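Local coordinates for protein-glutaminase (Chryseobacterium proteolyticum, PDB 2ZK9), which probably catalyses the hydrolytic deamidation of glutamine side chains within proteins, turning them into glutamate with release of ammonia, at residues 42-47 with 161-166; 20-25 with 33-38; 81-86 with 103-108; 62-67 with 142-147. All blocks are in the same frame, centred on the assembly; numbering follows the deposited sequence. Where two conformers were deposited one is given.

Contact 1 of 4, residues 42-47 with 161-166; sequences CYARAH and CVLTKF. With NA (sodium ion), chain B.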
# COMPACT_ATOMS: atom_id res chain seq x y z
N CYS A 42 4.27 5.43 0.48
CA CYS A 42 3.68 4.07 0.38
C CYS A 42 3.47 3.44 1.73
O CYS A 42 2.48 2.74 1.96
CB CYS A 42 4.56 3.18 -0.47
SG CYS A 42 6.26 3.05 0.02
N TYR A 43 4.41 3.66 2.64
CA TYR A 43 4.34 3.10 4.00
C TYR A 43 3.10 3.58 4.69
O TYR A 43 2.44 2.83 5.42
CB TYR A 43 5.67 3.45 4.71
CG TYR A 43 6.03 4.90 4.65
CD1 TYR A 43 6.81 5.45 3.65
CD2 TYR A 43 5.54 5.78 5.61
CE1 TYR A 43 7.12 6.81 3.60
CE2 TYR A 43 5.84 7.09 5.60
CZ TYR A 43 6.63 7.63 4.60
OH TYR A 43 6.90 8.98 4.61
N ALA A 44 2.78 4.88 4.55
CA ALA A 44 1.60 5.46 5.19
C ALA A 44 0.34 4.94 4.53
O ALA A 44 -0.64 4.61 5.20
CB ALA A 44 1.70 6.97 5.13
N ARG A 45 0.33 4.85 3.19
CA ARG A 45 -0.86 4.31 2.53
C ARG A 45 -1.16 2.90 3.00
O ARG A 45 -2.29 2.54 3.24
CB ARG A 45 -0.74 4.38 1.02
CG ARG A 45 -0.51 5.77 0.43
CD ARG A 45 -0.77 5.85 -1.03
NE ARG A 45 -0.00 4.91 -1.88
CZ ARG A 45 1.23 5.12 -2.29
NH1 ARG A 45 1.92 6.20 -1.99
NH2 ARG A 45 1.85 4.19 -3.03
N ALA A 46 -0.10 2.08 3.12
CA ALA A 46 -0.28 0.68 3.52
C ALA A 46 -0.80 0.58 4.93
O ALA A 46 -1.67 -0.23 5.25
CB ALA A 46 1.01 -0.10 3.33
N HIS A 47 -0.26 1.41 5.85
CA HIS A 47 -0.69 1.33 7.23
C HIS A 47 -2.13 1.82 7.40
O HIS A 47 -2.86 1.33 8.26
CB HIS A 47 0.29 2.10 8.12
CG HIS A 47 0.61 1.41 9.40
ND1 HIS A 47 0.97 0.14 9.43
CD2 HIS A 47 0.70 1.83 10.70
CE1 HIS A 47 1.30 -0.26 10.63
NE2 HIS A 47 1.12 0.77 11.43
N CYS A 161 -0.22 11.90 9.64
CA CYS A 161 0.52 13.14 9.37
C CYS A 161 1.03 13.18 7.96
O CYS A 161 0.91 14.20 7.24
CB CYS A 161 1.71 13.26 10.35
SG CYS A 161 2.40 14.93 10.46
N VAL A 162 1.60 12.05 7.48
CA VAL A 162 2.15 11.98 6.12
C VAL A 162 1.01 12.09 5.12
O VAL A 162 1.12 12.82 4.13
CB VAL A 162 2.99 10.73 5.96
CG1 VAL A 162 3.32 10.47 4.51
CG2 VAL A 162 4.24 10.82 6.82
N LEU A 163 -0.06 11.34 5.32
CA LEU A 163 -1.19 11.44 4.39
C LEU A 163 -1.70 12.88 4.29
O LEU A 163 -2.00 13.36 3.20
CB LEU A 163 -2.31 10.50 4.78
CG LEU A 163 -2.01 8.99 4.68
CD1 LEU A 163 -3.19 8.22 5.21
CD2 LEU A 163 -1.67 8.61 3.25
N THR A 164 -1.80 13.59 5.41
CA THR A 164 -2.24 14.96 5.38
C THR A 164 -1.27 15.83 4.61
O THR A 164 -1.69 16.65 3.77
CB THR A 164 -2.49 15.48 6.80
OG1 THR A 164 -3.58 14.72 7.34
CG2 THR A 164 -2.86 16.93 6.80
N LYS A 165 0.02 15.64 4.82
CA LYS A 165 1.00 16.42 4.06
C LYS A 165 0.90 16.22 2.57
O LYS A 165 1.16 17.16 1.79
CB LYS A 165 2.39 16.09 4.57
CG LYS A 165 2.76 16.99 5.74
CD LYS A 165 4.18 16.73 6.24
CE LYS A 165 4.40 17.52 7.52
NZ LYS A 165 4.35 18.99 7.25
N PHE A 166 0.54 15.04 2.12
CA PHE A 166 0.45 14.72 0.71
C PHE A 166 -0.94 14.86 0.12
O PHE A 166 -1.16 14.56 -1.07
CB PHE A 166 1.02 13.33 0.41
CG PHE A 166 2.48 13.12 0.75
CD1 PHE A 166 3.38 14.14 0.99
CD2 PHE A 166 2.98 11.82 0.76
CE1 PHE A 166 4.71 13.88 1.26
CE2 PHE A 166 4.29 11.57 1.04
CZ PHE A 166 5.16 12.60 1.30
NA NA B . 6.70 4.92 -0.98
O HOH W 1 6.70 3.42 -2.98
O HOH W 2 9.42 4.38 -2.00
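Val162 packs against Ala44 and Tyr43 across this helix-to-helix contact, and its side chain can be followed outward from CB. That carbon lies 4.1 Å from the methyl of Ala44, the residue whose CA comes nearest across the interface. CG1, anti to the backbone N (chi1 168°), goes on to the Ala44 CB at 3.9 Å and also reaches the hydroxyl end of Tyr43. The other methyl, Val162 CG2, sits at the edge of the Tyr43 ring, near its plane and 4.2 Å from CE2. From the next residue, Leu163 CD2 touches Ala44 CB at 4.2 Å and also meets Arg45 CG, the two side chains crossing at about a right angle. No hydrogen bond joins the segments, so the interface is apolar and built on the small Ala44. The axes approach to 9.3 Å at a crossing angle of -116°. At the start of 42-47, Cys42 SG lies 2.2 Å from the modelled sodium ion, too short for sodium and sulfur, so the identity of this site is doubtful. Helix 42-55 lies between helix 157-165 and strand 82-91: Tyr43 rests on Tyr82, and Arg45 and Cys42 on His83.

Contact 2 of 4, residues 20-25 with 33-38; sequences NESCGT and ITFRYP. Unlike the reference sequence in segment 20-25: Glu21 (reference Gln).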
# COMPACT_ATOMS: atom_id res chain seq x y z
N ASN A 20 -12.86 3.64 -1.35
CA ASN A 20 -13.72 4.76 -0.96
C ASN A 20 -12.98 5.82 -0.17
O ASN A 20 -13.50 6.95 -0.06
CB ASN A 20 -14.94 4.26 -0.17
CG ASN A 20 -15.97 3.63 -1.05
OD1 ASN A 20 -15.94 3.71 -2.27
ND2 ASN A 20 -16.92 3.02 -0.30
N GLU A 21 -11.82 5.53 0.41
CA GLU A 21 -11.04 6.50 1.14
C GLU A 21 -9.97 7.17 0.30
O GLU A 21 -9.15 7.91 0.81
CB GLU A 21 -10.39 5.84 2.40
CG GLU A 21 -11.44 5.36 3.38
CD GLU A 21 -12.37 6.46 3.82
OE1 GLU A 21 -13.64 6.20 3.93
OE2 GLU A 21 -11.90 7.59 4.06
N SER A 22 -9.99 6.92 -1.03
CA SER A 22 -8.98 7.50 -1.90
C SER A 22 -9.12 9.02 -1.99
O SER A 22 -10.22 9.57 -2.16
CB SER A 22 -9.16 6.99 -3.31
OG SER A 22 -9.01 5.57 -3.39
N CYS A 23 -7.98 9.71 -1.99
CA CYS A 23 -7.99 11.13 -2.29
C CYS A 23 -8.54 11.33 -3.71
O CYS A 23 -8.27 10.55 -4.62
CB CYS A 23 -6.62 11.76 -2.21
SG CYS A 23 -5.90 11.76 -0.56
N GLY A 24 -9.35 12.34 -3.93
CA GLY A 24 -9.97 12.53 -5.24
C GLY A 24 -11.41 12.06 -5.22
O GLY A 24 -12.13 12.26 -6.19
N THR A 25 -11.85 11.43 -4.14
CA THR A 25 -13.22 11.01 -4.06
C THR A 25 -13.98 11.84 -3.02
O THR A 25 -13.45 12.24 -1.98
CB THR A 25 -13.33 9.55 -3.65
OG1 THR A 25 -12.95 9.45 -2.33
CG2 THR A 25 -12.52 8.64 -4.52
N ILE A 33 -6.55 8.64 1.53
CA ILE A 33 -5.37 7.87 1.20
C ILE A 33 -4.87 8.32 -0.19
O ILE A 33 -5.62 8.30 -1.17
CB ILE A 33 -5.62 6.37 1.23
CG1 ILE A 33 -6.26 5.93 2.53
CG2 ILE A 33 -4.31 5.66 0.97
CD1 ILE A 33 -6.64 4.46 2.59
N THR A 34 -3.62 8.74 -0.25
CA THR A 34 -3.01 9.46 -1.35
C THR A 34 -2.54 8.54 -2.48
O THR A 34 -1.44 8.67 -3.00
CB THR A 34 -1.88 10.30 -0.76
OG1 THR A 34 -1.02 9.46 -0.01
CG2 THR A 34 -2.41 11.42 0.14
N PHE A 35 -3.42 7.61 -2.87
CA PHE A 35 -3.07 6.63 -3.91
C PHE A 35 -2.68 7.32 -5.23
O PHE A 35 -1.82 6.81 -5.95
CB PHE A 35 -4.23 5.71 -4.19
CG PHE A 35 -4.62 4.82 -3.03
CD1 PHE A 35 -3.71 3.93 -2.46
CD2 PHE A 35 -5.91 4.83 -2.56
CE1 PHE A 35 -4.10 3.07 -1.45
CE2 PHE A 35 -6.30 3.96 -1.55
CZ PHE A 35 -5.40 3.10 -0.99
N ARG A 36 -3.29 8.46 -5.53
CA ARG A 36 -2.99 9.19 -6.76
C ARG A 36 -1.62 9.85 -6.77
O ARG A 36 -1.27 10.40 -7.82
CB ARG A 36 -4.07 10.25 -6.98
CG ARG A 36 -4.14 11.33 -5.92
CD ARG A 36 -5.25 12.29 -6.14
NE ARG A 36 -5.25 13.34 -5.14
CZ ARG A 36 -6.07 14.36 -5.08
NH1 ARG A 36 -7.02 14.46 -6.01
NH2 ARG A 36 -5.97 15.23 -4.11
N TYR A 37 -0.90 9.84 -5.67
CA TYR A 37 0.43 10.41 -5.55
C TYR A 37 1.42 9.33 -5.23
O TYR A 37 1.76 9.09 -4.08
CB TYR A 37 0.44 11.49 -4.46
CG TYR A 37 1.77 12.22 -4.36
CD1 TYR A 37 2.29 12.90 -5.42
CD2 TYR A 37 2.46 12.22 -3.15
CE1 TYR A 37 3.52 13.58 -5.30
CE2 TYR A 37 3.66 12.90 -3.05
CZ TYR A 37 4.20 13.57 -4.09
OH TYR A 37 5.39 14.25 -3.92
N PRO A 38 1.92 8.63 -6.26
CA PRO A 38 2.81 7.49 -6.02
C PRO A 38 4.25 7.84 -5.75
O PRO A 38 5.04 6.91 -5.54
CB PRO A 38 2.66 6.63 -7.28
CG PRO A 38 2.43 7.68 -8.32
CD PRO A 38 1.47 8.67 -7.66
O HOH W 3 -6.05 8.76 -4.58
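Cys23, Ile33 and Arg36 bury the most surface where 20-25 runs beside 33-38. Two backbone bonds fix the register. Ile33 N donates to Glu21 O at 2.8 Å, and Cys23 N donates to Ile33 O at 2.9 Å; both are nearly straight, at 171° and 172°. One residue, Ile33, bonds the neighbours on both sides of Ser22, the pattern of a parallel bridge, and the CA atoms of Ser22 and Ile33 are 4.8 Å apart. The Ile33 side chain extends past Glu21, its CD1 lying 4.0 Å from the Glu21 CB, while its CG2 covers part of one face of the Phe35 ring. At the edge of that ring sits Ser22 OG, which is hydrogen-bonded to Lys19 O. Cys23 turns its side chain into the contact: SG meets Thr34 CG2 at 3.6 Å and is disulfide-bonded to Cys32. Arg36 CG lies between the backbone N and the carbonyl carbon (chi1 64°), from where the extended chain lays one guanidinium face over Cys23 CB and Gly24 N; its NE is 3.6 Å from Cys23 CB, and NH2 bonds Ser167 O. A water accepts from Arg36 N and donates to Cys23 O, at 2.9 Å from each, linking the segments beyond the bridge. Gly24, at positive phi, is third in a type II turn whose Ser22 O accepts from both Thr25 N and OG1. The whole is a short disulfide-bonded loop between helices 8-19 and 42-55, its neck closed by an isolated beta bridge and followed by a type I turn from Thr34 to Tyr37.

Contact 3 of 4, residues 81-86 with 103-108; sequences SYHVAI and DPSLFS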
# COMPACT_ATOMS: atom_id res chain seq x y z
N SER A 81 13.18 2.91 -4.46
CA SER A 81 14.09 1.91 -3.94
C SER A 81 13.33 0.79 -3.24
O SER A 81 13.90 -0.31 -3.08
CB SER A 81 15.09 2.53 -3.00
OG SER A 81 14.48 3.18 -1.92
N TYR A 82 12.11 1.03 -2.80
CA TYR A 82 11.29 0.00 -2.20
C TYR A 82 9.82 0.42 -2.42
O TYR A 82 9.52 1.56 -2.66
CB TYR A 82 11.55 -0.29 -0.72
CG TYR A 82 10.89 0.68 0.21
CD1 TYR A 82 11.43 1.93 0.48
CD2 TYR A 82 9.69 0.37 0.85
CE1 TYR A 82 10.76 2.79 1.34
CE2 TYR A 82 9.05 1.19 1.68
CZ TYR A 82 9.57 2.42 1.93
OH TYR A 82 8.92 3.23 2.82
N HIS A 83 8.94 -0.58 -2.26
CA HIS A 83 7.53 -0.31 -2.21
C HIS A 83 6.90 -1.29 -1.21
O HIS A 83 7.49 -2.33 -0.88
CB HIS A 83 6.91 -0.44 -3.62
CG HIS A 83 5.45 -0.01 -3.68
ND1 HIS A 83 5.00 1.10 -3.02
CD2 HIS A 83 4.42 -0.57 -4.32
CE1 HIS A 83 3.71 1.20 -3.27
NE2 HIS A 83 3.31 0.19 -4.09
N VAL A 84 5.72 -0.98 -0.72
CA VAL A 84 5.01 -1.78 0.24
C VAL A 84 3.52 -1.67 -0.04
O VAL A 84 3.03 -0.61 -0.43
CB VAL A 84 5.36 -1.38 1.70
CG1 VAL A 84 5.07 0.07 2.00
CG2 VAL A 84 4.68 -2.28 2.70
N ALA A 85 2.80 -2.75 0.22
CA ALA A 85 1.36 -2.78 0.23
C ALA A 85 0.90 -3.87 1.20
O ALA A 85 1.69 -4.56 1.80
CB ALA A 85 0.81 -2.97 -1.18
N ILE A 86 -0.43 -3.96 1.37
CA ILE A 86 -0.98 -4.98 2.26
C ILE A 86 -1.21 -6.26 1.49
O ILE A 86 -1.65 -6.26 0.34
CB ILE A 86 -2.26 -4.49 2.99
CG1 ILE A 86 -3.42 -4.15 2.07
CG2 ILE A 86 -1.90 -3.37 3.94
CD1 ILE A 86 -4.74 -4.05 2.80
N ASP A 103 -3.50 -2.75 -3.48
CA ASP A 103 -2.70 -1.57 -3.68
C ASP A 103 -3.32 -0.72 -4.80
O ASP A 103 -2.90 -0.79 -5.95
CB ASP A 103 -1.26 -1.87 -4.06
CG ASP A 103 -0.42 -0.64 -4.22
OD1 ASP A 103 -0.95 0.50 -4.00
OD2 ASP A 103 0.76 -0.79 -4.55
N PRO A 104 -4.29 0.11 -4.46
CA PRO A 104 -4.90 1.00 -5.46
C PRO A 104 -4.00 2.03 -6.07
O PRO A 104 -4.42 2.68 -7.03
CB PRO A 104 -6.05 1.64 -4.66
CG PRO A 104 -6.41 0.65 -3.62
CD PRO A 104 -5.06 0.14 -3.19
N SER A 105 -2.79 2.24 -5.57
CA SER A 105 -1.84 3.11 -6.28
C SER A 105 -1.34 2.49 -7.59
O SER A 105 -0.91 3.22 -8.44
CB SER A 105 -0.69 3.58 -5.41
OG SER A 105 0.29 2.57 -5.11
N LEU A 106 -1.42 1.17 -7.70
CA LEU A 106 -0.99 0.43 -8.89
C LEU A 106 -2.13 -0.32 -9.55
O LEU A 106 -2.04 -0.57 -10.75
CB LEU A 106 0.18 -0.49 -8.57
CG LEU A 106 1.46 0.22 -8.14
CD1 LEU A 106 2.51 -0.82 -7.75
CD2 LEU A 106 1.97 1.15 -9.20
N PHE A 107 -3.10 -0.79 -8.81
CA PHE A 107 -4.18 -1.62 -9.27
C PHE A 107 -5.48 -1.10 -8.68
O PHE A 107 -5.93 -1.48 -7.59
CB PHE A 107 -3.93 -3.09 -8.90
CG PHE A 107 -2.71 -3.63 -9.56
CD1 PHE A 107 -2.77 -4.15 -10.83
CD2 PHE A 107 -1.50 -3.64 -8.89
CE1 PHE A 107 -1.68 -4.71 -11.44
CE2 PHE A 107 -0.37 -4.15 -9.49
CZ PHE A 107 -0.47 -4.71 -10.74
N SER A 108 -6.13 -0.23 -9.41
CA SER A 108 -7.32 0.46 -8.92
C SER A 108 -8.60 -0.36 -8.90
O SER A 108 -9.59 0.05 -8.28
CB SER A 108 -7.59 1.70 -9.82
OG SER A 108 -7.62 1.34 -11.19
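Ala85 on strand 82-91 and Asp103, in the loop that follows strand 97-102, bring their CA atoms to 5.8 Å, the nearest backbone approach. No backbone bond joins the two segments, although Ile86 is backbone-bonded to Ile102, the residue before Asp103. Past Asp103 the chain folds back, Leu106 N and Phe107 N both donating to Asp103 O. Side chains make the contact: the CB atoms of Ala85 and Asp103 touch at 3.7 Å. With CG anti to the backbone N (chi1 -173°), the His83 ring extends across to the carboxylate. Its NE2 donates to Asp103 OD2 at 2.8 Å with an N-H...O angle of 155°; the oxygen lies close to the ring plane and is approached on its syn side, with ring and carboxylate planes 41° apart. OD2 takes a second donor, Trp117 NE1. The other oxygen, OD1, accepts from Ser105 OG at 2.7 Å, in one of two Ser105 conformers, and from Ser105 N at 3.0 Å, the latter forming an Asx turn. Two donors on each oxygen probably limit rotation of the carboxylate and so help to orient His83. Leu106 CD1 packs 3.9 Å from His83 NE2, and Trp80 stacks on the imidazole. A strand-borne histidine bonded through NE2 to a following acidic residue, beside Cys42 at the head of a helix, is consistent with the papain-like active site of clan CA.

Contact 4 of 4, residues 62-67 with 142-147; sequences KQFVYG and YYRSPS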
# COMPACT_ATOMS: atom_id res chain seq x y z
N LYS A 62 2.18 -7.22 5.52
CA LYS A 62 2.78 -6.31 4.53
C LYS A 62 3.63 -7.16 3.61
O LYS A 62 4.27 -8.11 4.06
CB LYS A 62 3.64 -5.23 5.15
CG LYS A 62 2.99 -4.31 6.14
CD LYS A 62 1.94 -3.38 5.53
CE LYS A 62 1.18 -2.59 6.55
NZ LYS A 62 2.11 -1.77 7.36
N GLN A 63 3.72 -6.76 2.34
CA GLN A 63 4.83 -7.22 1.52
C GLN A 63 5.65 -5.99 1.14
O GLN A 63 5.11 -5.00 0.65
CB GLN A 63 4.39 -7.97 0.26
CG GLN A 63 5.57 -8.57 -0.49
CD GLN A 63 5.19 -9.54 -1.58
OE1 GLN A 63 5.32 -9.26 -2.77
NE2 GLN A 63 4.66 -10.71 -1.19
N PHE A 64 6.96 -6.09 1.39
CA PHE A 64 7.94 -5.11 0.98
C PHE A 64 8.70 -5.65 -0.20
O PHE A 64 9.14 -6.80 -0.17
CB PHE A 64 8.92 -4.80 2.11
CG PHE A 64 8.30 -4.10 3.28
CD1 PHE A 64 8.32 -2.71 3.39
CD2 PHE A 64 7.67 -4.79 4.31
CE1 PHE A 64 7.72 -2.04 4.43
CE2 PHE A 64 7.06 -4.14 5.37
CZ PHE A 64 7.09 -2.74 5.44
N VAL A 65 8.90 -4.83 -1.23
CA VAL A 65 9.73 -5.21 -2.37
C VAL A 65 10.80 -4.15 -2.52
O VAL A 65 10.53 -2.97 -2.30
CB VAL A 65 8.84 -5.39 -3.64
CG1 VAL A 65 8.06 -4.16 -4.03
CG2 VAL A 65 9.70 -5.85 -4.82
N TYR A 66 11.99 -4.55 -2.88
CA TYR A 66 13.16 -3.72 -2.92
C TYR A 66 13.89 -3.87 -4.26
O TYR A 66 13.89 -4.95 -4.80
CB TYR A 66 14.16 -4.11 -1.82
CG TYR A 66 13.57 -4.20 -0.43
CD1 TYR A 66 13.57 -3.12 0.42
CD2 TYR A 66 12.98 -5.37 -0.00
CE1 TYR A 66 13.01 -3.21 1.71
CE2 TYR A 66 12.44 -5.46 1.25
CZ TYR A 66 12.45 -4.38 2.11
OH TYR A 66 11.91 -4.55 3.38
N GLY A 67 14.49 -2.78 -4.75
CA GLY A 67 15.26 -2.91 -5.97
C GLY A 67 15.41 -1.62 -6.69
O GLY A 67 15.24 -0.56 -6.11
N TYR A 142 5.59 -1.07 10.08
CA TYR A 142 5.42 0.13 9.26
C TYR A 142 6.44 0.20 8.15
O TYR A 142 6.13 0.53 6.99
CB TYR A 142 5.54 1.33 10.14
CG TYR A 142 5.12 2.69 9.58
CD1 TYR A 142 5.95 3.77 9.74
CD2 TYR A 142 3.89 2.89 8.97
CE1 TYR A 142 5.57 5.05 9.28
CE2 TYR A 142 3.49 4.12 8.56
CZ TYR A 142 4.33 5.20 8.72
OH TYR A 142 3.87 6.44 8.30
N TYR A 143 7.69 -0.11 8.47
CA TYR A 143 8.78 -0.15 7.50
C TYR A 143 9.75 -1.28 7.92
O TYR A 143 10.05 -1.43 9.09
CB TYR A 143 9.52 1.16 7.37
CG TYR A 143 10.72 1.10 6.46
CD1 TYR A 143 10.57 0.92 5.06
CD2 TYR A 143 12.01 1.08 6.96
CE1 TYR A 143 11.66 0.81 4.22
CE2 TYR A 143 13.10 0.99 6.13
CZ TYR A 143 12.92 0.86 4.77
OH TYR A 143 14.06 0.76 3.99
N ARG A 144 10.26 -1.97 6.91
CA ARG A 144 11.25 -3.02 7.02
C ARG A 144 12.44 -2.67 6.14
O ARG A 144 12.26 -2.53 4.93
CB ARG A 144 10.71 -4.38 6.55
CG ARG A 144 11.79 -5.45 6.49
CD ARG A 144 11.26 -6.77 5.98
NE ARG A 144 12.26 -7.84 5.99
CZ ARG A 144 13.20 -8.01 5.07
NH1 ARG A 144 13.32 -7.19 4.06
NH2 ARG A 144 14.05 -9.02 5.17
N SER A 145 13.60 -2.51 6.75
CA SER A 145 14.78 -2.24 5.93
C SER A 145 15.23 -3.48 5.18
O SER A 145 14.87 -4.58 5.57
CB SER A 145 15.91 -1.75 6.87
OG SER A 145 16.42 -2.84 7.56
N PRO A 146 16.03 -3.35 4.11
CA PRO A 146 16.52 -4.55 3.40
C PRO A 146 17.29 -5.47 4.34
O PRO A 146 17.33 -6.65 4.03
CB PRO A 146 17.40 -3.97 2.30
CG PRO A 146 16.83 -2.58 2.10
CD PRO A 146 16.39 -2.12 3.45
N SER A 147 17.82 -4.96 5.44
CA SER A 147 18.53 -5.69 6.46
C SER A 147 17.61 -6.25 7.56
O SER A 147 18.15 -6.78 8.57
CB SER A 147 19.63 -4.85 7.10
OG SER A 147 19.24 -3.60 7.63
O HOH W 4 3.55 0.27 6.05
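Phe64 and Tyr66, on strand 61-66 of the mixed sheet, pack against Arg144, on the short strand 141-144, and Pro146 just beyond it; Tyr142 and Tyr143 both face a single residue of strand 150-152, a classic beta bulge. The touching parts of the segments run 33° apart without a backbone bond between them, and the CA atoms of Phe64 and Arg144 are 7.2 Å apart, so side chains make the joint. Arg144 CB stands over the centre of the Phe64 ring, 3.8 Å from its centroid, in a CH-pi contact; Tyr142 O lies at the edge of the same ring. The hydroxyl of Tyr66 donates to Arg144 O at 2.6 Å, coming from well above the carbonyl plane. In one of two Arg144 conformers it also accepts from NH1 at 3.1 Å with an N-H...O angle of 161°, in the guanidinium plane. Arg144 can complete this pair of bonds because its CG is anti to the backbone N (chi1 172°) and the chain runs extended to NE. Beside them, Pro146 CG meets Tyr66 CD1 at 3.7 Å. In the second shell, Asn148 OD1 accepts from Arg144 NE, and the Tyr143 ring meets Tyr82 edge-to-face. Lys62 NZ is anchored by Val141 O, Gly139 O and His47. One water completes the join, accepting from Lys62 NZ at 2.8 Å and donating to Tyr142 O at 2.8 Å.

Contacts 1 and 3 meet at the probable active site: Cys42 CB lies 3.3 Å from His83 ND1, and the modelled, doubtful sodium ion sits about 5 Å from the His83 side chain. Arg45 NH2 also approaches Ser105 OG at 3.1 Å, a weak hydrogen bond between the same two contacts. Contact 4 shares the sheet with contact 3, through His83 N and Val65 O at 2.9 Å, and reaches contact 1 through His47 ND1 and Lys62 NZ at 3.0 Å. Contact 2 touches both contact 3, through Phe35 CE1 and Pro104 CD at 3.5 Å, and contact 1, through Thr34 OG1 and Leu163 CD2 at 3.4 Å. Contacts 2 and 4 do not touch, their centres being about 22 Å apart.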